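Local coordinates for protein endo-beta-1,4-glucanase (Bacillus licheniformis, PDB 2JEN) that probably hydrolyses internal beta-1,4-glucosidic bonds of plant cell-wall xyloglucan and cellulose, as a family 12 glycoside hydrolase, at residues A211-I215 with R216-N220. The protein carries 1 engineered substitution. Residues are numbered along the deposited sequence; the frame is centred on the assembly and turned at random.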
# COMPACT_ATOMS: atom_id res chain seq x y z
N ALA A 211 -23.24 5.61 -25.49
CA ALA A 211 -23.65 5.10 -26.80
C ALA A 211 -24.56 3.93 -26.64
O ALA A 211 -24.50 3.17 -25.70
CB ALA A 211 -22.45 4.72 -27.64
N ASN A 212 -25.46 3.81 -27.60
CA ASN A 212 -26.34 2.69 -27.75
C ASN A 212 -26.10 2.18 -29.16
O ASN A 212 -26.46 2.85 -30.12
CB ASN A 212 -27.78 3.20 -27.59
CG ASN A 212 -28.72 2.12 -27.26
OD1 ASN A 212 -28.79 1.11 -27.95
ND2 ASN A 212 -29.47 2.31 -26.18
N LEU A 213 -25.45 1.03 -29.27
CA LEU A 213 -25.01 0.49 -30.56
C LEU A 213 -25.52 -0.91 -30.80
O LEU A 213 -25.85 -1.64 -29.87
CB LEU A 213 -23.49 0.46 -30.62
CG LEU A 213 -22.76 1.77 -30.38
CD1 LEU A 213 -21.26 1.54 -30.29
CD2 LEU A 213 -23.08 2.84 -31.41
N ASN A 214 -25.65 -1.28 -32.06
CA ASN A 214 -25.92 -2.64 -32.45
C ASN A 214 -24.71 -3.15 -33.19
O ASN A 214 -24.36 -2.64 -34.27
CB ASN A 214 -27.15 -2.71 -33.36
CG ASN A 214 -27.56 -4.11 -33.70
OD1 ASN A 214 -26.87 -5.09 -33.43
ND2 ASN A 214 -28.72 -4.22 -34.37
N ILE A 215 -23.99 -4.10 -32.60
CA ILE A 215 -22.75 -4.61 -33.22
C ILE A 215 -23.02 -5.14 -34.64
O ILE A 215 -22.16 -5.08 -35.51
CB ILE A 215 -22.06 -5.66 -32.33
CG1 ILE A 215 -21.71 -5.09 -30.96
CG2 ILE A 215 -20.81 -6.21 -32.99
CD1 ILE A 215 -21.07 -3.76 -30.99
N ARG A 216 -24.24 -5.63 -34.86
CA ARG A 216 -24.59 -6.13 -36.19
C ARG A 216 -24.47 -5.06 -37.26
O ARG A 216 -24.20 -5.38 -38.43
CB ARG A 216 -26.00 -6.70 -36.15
CG ARG A 216 -26.37 -7.50 -37.42
CD ARG A 216 -27.79 -8.01 -37.38
NE ARG A 216 -28.68 -6.92 -37.64
CZ ARG A 216 -30.01 -7.02 -37.71
NH1 ARG A 216 -30.61 -8.16 -37.48
NH2 ARG A 216 -30.72 -5.94 -37.97
N ASP A 217 -24.69 -3.80 -36.92
CA ASP A 217 -24.50 -2.74 -37.92
C ASP A 217 -23.04 -2.70 -38.39
O ASP A 217 -22.76 -2.38 -39.56
CB ASP A 217 -24.85 -1.38 -37.33
CG ASP A 217 -26.31 -1.20 -36.93
OD1 ASP A 217 -27.16 -2.00 -37.38
OD2 ASP A 217 -26.60 -0.18 -36.26
N PHE A 218 -22.11 -2.93 -37.47
CA PHE A 218 -20.68 -2.87 -37.78
C PHE A 218 -20.23 -4.13 -38.52
O PHE A 218 -19.48 -4.05 -39.52
CB PHE A 218 -19.89 -2.66 -36.48
CG PHE A 218 -20.16 -1.34 -35.86
CD1 PHE A 218 -21.29 -1.15 -35.07
CD2 PHE A 218 -19.33 -0.23 -36.09
CE1 PHE A 218 -21.60 0.11 -34.55
CE2 PHE A 218 -19.61 0.98 -35.57
CZ PHE A 218 -20.76 1.16 -34.77
N THR A 219 -20.68 -5.31 -38.10
CA THR A 219 -20.30 -6.53 -38.81
C THR A 219 -20.95 -6.56 -40.21
O THR A 219 -20.33 -7.05 -41.14
CB THR A 219 -20.64 -7.79 -37.99
OG1 THR A 219 -22.05 -7.84 -37.66
CG2 THR A 219 -19.81 -7.83 -36.70
N ASN A 220 -22.18 -6.05 -40.35
CA ASN A 220 -22.78 -5.95 -41.70
C ASN A 220 -21.98 -5.02 -42.61
O ASN A 220 -21.81 -5.31 -43.80
CB ASN A 220 -24.21 -5.45 -41.61
CG ASN A 220 -25.20 -6.55 -41.29
OD1 ASN A 220 -24.87 -7.75 -41.30
ND2 ASN A 220 -26.44 -6.14 -41.00
O HOH W 1 -25.26 0.74 -33.98
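Asn214 extends its amide forward because CG lies anti to the backbone N (chi1 -175°), which sets OD1 against the start of helix 215-225 and Arg216. In Asp217, CG lies beside the backbone N, and the carboxylate turns back to the Asn214 side. This is an N-cap, placed where strand 210-214 of the family 12 beta-sandwich passes into the helix. Asn214 OD1 accepts from Arg216 N at 3.0 Å. The donor stands above the carbonyl plane of the amide, and the N-H is moderately bent at 148°. The same OD1 also accepts from Ile118 N, and ND2 donates to Asn117 OD1, so both ends of the amide are held. With alanine in place of Asn214, the N-H groups of Arg216 and Ile118 would probably lose their shared acceptor and Asn117 OD1 its donor, weakening the tie between the helix start and the neighbouring strand 118-128. The Arg216 side chain turns away from the strand, and its NH1 bonds to Gln115 O.

The backbone of Asn214 adds to the turn, its O accepting from Asp217 N at 2.9 Å. A water links the same two residues. It gives a hydrogen to Asp217 OD2 and takes one from Asn214 N.

Phe218 lies on the buried side. Asn214 O sits in the plane of its ring at the edge, 3.5 Å from Phe218 CD1. Leu213 CB meets Phe218 CE1 obliquely at a looser 4.4 Å, and Ile158 of strand 154-163 touches both residues. Phe202 and Trp182 make edge-to-face contacts with the ring. The first regular helical bond runs from Thr219 N to Ile215 O, 3.0 Å long and nearly straight at 165°, while Phe218 N reaches that oxygen only weakly.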